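Local coordinates for protein purine nucleoside phosphorylase (Schistosoma mansoni, PDB 6BJ7) that catalyses the reversible phosphorolysis of purine nucleosides such as inosine and guanosine, releasing the free purine base and ribose 1-phosphate, at residues A[117-122]-A[239-244]; A[195-200]-A[219-224]. All blocks are in the same frame, centred on the assembly; numbering follows the deposited sequence.

Contact 1 of 2, residues A[117-122]-A[239-244]. With DU7 (4-chloro-6-methylpyrimidin-2-amine), chain G; DMS (dimethyl sulfoxide), chain F.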
# COMPACT_ATOMS: atom_id res chain seq x y z
N ASN A 117 15.22 -12.76 -11.70
CA ASN A 117 15.48 -11.79 -10.63
C ASN A 117 16.31 -12.45 -9.54
O ASN A 117 16.49 -13.67 -9.50
CB ASN A 117 14.17 -11.22 -10.03
CG ASN A 117 13.30 -12.29 -9.36
OD1 ASN A 117 13.70 -12.95 -8.42
ND2 ASN A 117 12.09 -12.46 -9.87
N LEU A 118 16.87 -11.60 -8.66
CA LEU A 118 17.47 -12.01 -7.40
C LEU A 118 16.50 -11.74 -6.25
O LEU A 118 15.79 -10.73 -6.23
CB LEU A 118 18.79 -11.25 -7.17
CG LEU A 118 19.96 -11.63 -8.09
CD1 LEU A 118 20.76 -10.38 -8.38
CD2 LEU A 118 20.84 -12.67 -7.43
N ALA A 119 16.42 -12.68 -5.30
CA ALA A 119 15.38 -12.62 -4.27
C ALA A 119 15.88 -13.22 -2.95
O ALA A 119 16.89 -13.92 -2.91
CB ALA A 119 14.14 -13.35 -4.74
N GLY A 120 15.15 -12.93 -1.87
CA GLY A 120 15.39 -13.58 -0.57
C GLY A 120 14.52 -14.81 -0.34
O GLY A 120 13.35 -14.85 -0.73
N GLY A 121 15.12 -15.83 0.30
CA GLY A 121 14.42 -17.04 0.65
C GLY A 121 13.65 -16.93 1.95
O GLY A 121 14.18 -16.43 2.95
N ILE A 122 12.39 -17.38 1.94
CA ILE A 122 11.55 -17.47 3.14
C ILE A 122 11.33 -18.93 3.56
O ILE A 122 11.55 -19.29 4.72
CB ILE A 122 10.21 -16.74 2.92
CG1 ILE A 122 10.41 -15.25 2.57
CG2 ILE A 122 9.30 -16.91 4.18
CD1 ILE A 122 11.00 -14.41 3.68
N ALA A 239 8.96 -17.06 -14.97
CA ALA A 239 9.75 -16.21 -14.07
C ALA A 239 10.55 -17.08 -13.10
O ALA A 239 9.99 -18.01 -12.52
CB ALA A 239 8.83 -15.26 -13.30
N VAL A 240 11.85 -16.80 -12.95
CA VAL A 240 12.76 -17.59 -12.12
C VAL A 240 13.51 -16.66 -11.17
O VAL A 240 14.11 -15.67 -11.61
CB VAL A 240 13.75 -18.40 -12.97
CG1 VAL A 240 14.64 -19.27 -12.07
CG2 VAL A 240 13.00 -19.26 -14.00
N SER A 241 13.48 -16.97 -9.87
CA SER A 241 14.28 -16.25 -8.88
C SER A 241 15.56 -17.01 -8.55
O SER A 241 15.55 -18.24 -8.37
CB SER A 241 13.49 -16.04 -7.59
OG SER A 241 12.39 -15.16 -7.71
N LEU A 242 16.67 -16.28 -8.45
CA LEU A 242 17.91 -16.78 -7.86
C LEU A 242 17.97 -16.32 -6.39
O LEU A 242 17.90 -15.11 -6.11
CB LEU A 242 19.13 -16.25 -8.63
CG LEU A 242 20.51 -16.50 -8.00
CD1 LEU A 242 20.77 -17.99 -7.78
CD2 LEU A 242 21.61 -15.90 -8.90
N ILE A 243 18.10 -17.27 -5.47
CA ILE A 243 18.05 -17.00 -4.03
C ILE A 243 19.42 -16.55 -3.54
O ILE A 243 20.40 -17.27 -3.71
CB ILE A 243 17.58 -18.25 -3.27
CG1 ILE A 243 16.20 -18.71 -3.75
CG2 ILE A 243 17.55 -18.00 -1.76
CD1 ILE A 243 15.08 -17.63 -3.65
N ALA A 244 19.49 -15.36 -2.92
CA ALA A 244 20.76 -14.85 -2.43
C ALA A 244 20.99 -15.08 -0.94
O ALA A 244 22.13 -15.04 -0.51
CB ALA A 244 20.88 -13.36 -2.73
C4 DU7 G . 16.64 -10.24 -0.26
C3 DU7 G . 15.52 -9.06 -1.78
C2 DU7 G . 16.43 -9.25 -2.76
C1 DU7 G . 17.47 -9.99 -2.42
CL DU7 G . 14.22 -8.09 -2.12
N DU7 G . 15.55 -9.50 -0.56
N1 DU7 G . 16.74 -10.76 1.05
N2 DU7 G . 17.56 -10.48 -1.22
C DU7 G . 18.54 -10.29 -3.45
S DMS F . 16.98 -7.91 -9.54
O DMS F . 17.45 -9.27 -9.91
C1 DMS F . 17.28 -6.78 -10.92
C2 DMS F . 15.17 -7.89 -9.49
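N117 and S241 face each other across two parallel strands, and the S241 hydroxyl donates a hydrogen bond to the N117 carboxamide oxygen: OG to OD1 is 2.7 Å, in the amide plane and on a lone pair. The asparagine reaches this spot because its CG sits between backbone N and carbonyl carbon (chi1 62°), which folds the amide over toward the neighbouring strand. Its ND2 end is taken by T223, so both ends of the amide are bonded and its rotation is fixed. A119 CB lies on the same face, 3.9 Å from S241 OG, and I243 follows, its CG2 3.9 Å from G121 N. On the other face L118 and L242 run side by side, pointing the same way, with their CD2 methyls 3.6 Å apart.

Backbone bonds join the strands as parallel neighbours: N117 N to V240 O, L242 N to N117 O at 2.8 Å, A119 N to L242 O, and A244 N to A119 O. L118 N is turned away from L242 and binds the oxygen of a dimethyl sulfoxide at 2.7 Å. The bound 4-chloro-6-methylpyrimidin-2-amine has its C4 3.5 Å from G120 N. The chemistry thus gives a buried amide held by S241 OG at one end and T223 OG1 at the other, while farther along the strand the A119-G120 backbone lies against the pyrimidine.

Contact 2 of 2, residues A[195-200]-A[219-224]. With DU7 (4-chloro-6-methylpyrimidin-2-amine), chain G.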
# COMPACT_ATOMS: atom_id res chain seq x y z
N ALA A 195 6.47 -13.13 -2.99
CA ALA A 195 5.92 -11.90 -2.39
C ALA A 195 6.62 -10.68 -2.97
O ALA A 195 7.86 -10.62 -2.97
CB ALA A 195 6.07 -11.89 -0.87
N PHE A 196 5.83 -9.72 -3.47
CA PHE A 196 6.35 -8.44 -3.96
C PHE A 196 6.38 -7.41 -2.82
O PHE A 196 5.32 -6.99 -2.33
CB PHE A 196 5.47 -7.97 -5.13
CG PHE A 196 5.88 -6.65 -5.80
CD1 PHE A 196 7.17 -6.14 -5.71
CD2 PHE A 196 4.92 -5.90 -6.53
CE1 PHE A 196 7.52 -4.93 -6.29
CE2 PHE A 196 5.27 -4.68 -7.13
CZ PHE A 196 6.58 -4.19 -7.01
N ASN A 197 7.60 -7.08 -2.35
CA ASN A 197 7.91 -5.96 -1.45
C ASN A 197 8.29 -4.77 -2.33
O ASN A 197 9.28 -4.83 -3.05
CB ASN A 197 9.08 -6.32 -0.52
CG ASN A 197 9.66 -5.13 0.25
OD1 ASN A 197 8.99 -4.14 0.53
ND2 ASN A 197 10.97 -5.25 0.57
N GLY A 198 7.52 -3.68 -2.26
CA GLY A 198 7.86 -2.53 -3.08
C GLY A 198 9.30 -2.05 -2.91
O GLY A 198 9.93 -1.57 -3.87
N GLY A 199 9.84 -2.12 -1.69
CA GLY A 199 11.23 -1.73 -1.48
C GLY A 199 11.45 -0.22 -1.36
O GLY A 199 10.50 0.58 -1.28
N PRO A 200 12.71 0.26 -1.34
CA PRO A 200 13.97 -0.45 -1.61
C PRO A 200 14.69 -1.00 -0.37
O PRO A 200 15.79 -1.57 -0.53
CB PRO A 200 14.82 0.64 -2.26
CG PRO A 200 14.43 1.90 -1.50
CD PRO A 200 12.90 1.71 -1.33
N VAL A 219 10.80 -13.59 -1.51
CA VAL A 219 10.43 -12.17 -1.49
C VAL A 219 11.41 -11.36 -2.34
O VAL A 219 12.62 -11.60 -2.33
CB VAL A 219 10.35 -11.63 -0.03
CG1 VAL A 219 11.65 -11.79 0.71
CG2 VAL A 219 9.91 -10.16 -0.00
N GLY A 220 10.87 -10.42 -3.12
CA GLY A 220 11.72 -9.51 -3.88
C GLY A 220 10.99 -8.23 -4.26
O GLY A 220 9.82 -8.04 -3.93
N MET A 221 11.68 -7.38 -5.04
CA MET A 221 11.23 -6.02 -5.33
C MET A 221 10.94 -5.77 -6.81
O MET A 221 10.92 -4.61 -7.24
CB MET A 221 12.26 -4.99 -4.85
CG MET A 221 12.76 -5.13 -3.41
SD MET A 221 14.12 -3.99 -3.04
CE MET A 221 14.64 -4.60 -1.44
N SER A 222 10.75 -6.82 -7.62
CA SER A 222 10.56 -6.65 -9.06
C SER A 222 9.57 -7.70 -9.56
O SER A 222 8.85 -8.34 -8.79
CB SER A 222 11.90 -6.75 -9.80
OG SER A 222 12.39 -8.07 -9.75
N THR A 223 9.52 -7.84 -10.90
CA THR A 223 8.90 -8.94 -11.62
C THR A 223 7.36 -8.89 -11.66
O THR A 223 6.77 -9.00 -12.74
CB THR A 223 9.42 -10.26 -11.07
OG1 THR A 223 10.84 -10.30 -11.34
CG2 THR A 223 8.79 -11.45 -11.77
N VAL A 224 6.69 -8.72 -10.52
CA VAL A 224 5.21 -8.76 -10.51
C VAL A 224 4.61 -7.68 -11.41
O VAL A 224 3.61 -7.97 -12.10
CB VAL A 224 4.70 -8.74 -9.06
CG1 VAL A 224 3.21 -8.49 -8.96
CG2 VAL A 224 5.01 -10.07 -8.37
C4 DU7 G . 16.64 -10.24 -0.26
C3 DU7 G . 15.52 -9.06 -1.78
C2 DU7 G . 16.43 -9.25 -2.76
C1 DU7 G . 17.47 -9.99 -2.42
CL DU7 G . 14.22 -8.09 -2.12
N DU7 G . 15.55 -9.50 -0.56
N1 DU7 G . 16.74 -10.76 1.05
N2 DU7 G . 17.56 -10.48 -1.22
C DU7 G . 18.54 -10.29 -3.45
O HOH W 1 9.85 -1.93 -6.68
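The F196 ring has the G220 carbonyl oxygen, M221 CA and a bound water at its edge, in plane. V224 meets the ring obliquely, its CB 3.8 Å from CD2, and M221 O approaches CE1 from a similarly slanted direction. With CG anti to the backbone N (chi1 -179°), the phenyl group is carried over the start of the helix that V224 opens.

Two parallel-strand bonds hold the backbones: G220 N to A195 O, almost straight at 164°, and N197 N to G220 O at 2.9 Å, the donor tilted from the carbonyl plane. Beyond them the strands give way to loops, and the water donates to both G198 O and M221 O. M221 stretches out beyond CG, passing N197 O and ending with CE 3.4 Å from P200 O; the G199-P200 peptide is cis. The same side chain borders the bound pyrimidine, whose CL lies 3.4 Å from G220 CA. L145 of a second subunit packs on F196, and F161 of that subunit on M221. A195 O and G220 O are thus met by N-H groups, G198 O and M221 O by the water, while the chlorine rests mainly against G220 CA and M221, with V219 O a little farther off.

From the N terminus, after the earlier strands and helix 95-108, the chain reaches 117-122, then runs through strand 131-139 and helix 170-182 to 195-200. Helix 205-213 leads on to 219-224, so contact 2 closes a short beta-alpha-beta loop. After helix 224-232 the chain returns as 239-244, and contact 1 closes the long loop that contains contact 2 entirely. The two lie side by side in one mixed sheet, where strand 112-121 pairs with 218-220 on one side and 236-246 on the other. G120 N to V219 O, at 2.9 Å, probably joins them by a hydrogen bond. Together they line the pocket that holds the pyrimidine, with contact 2 also reaching the neighbouring subunit.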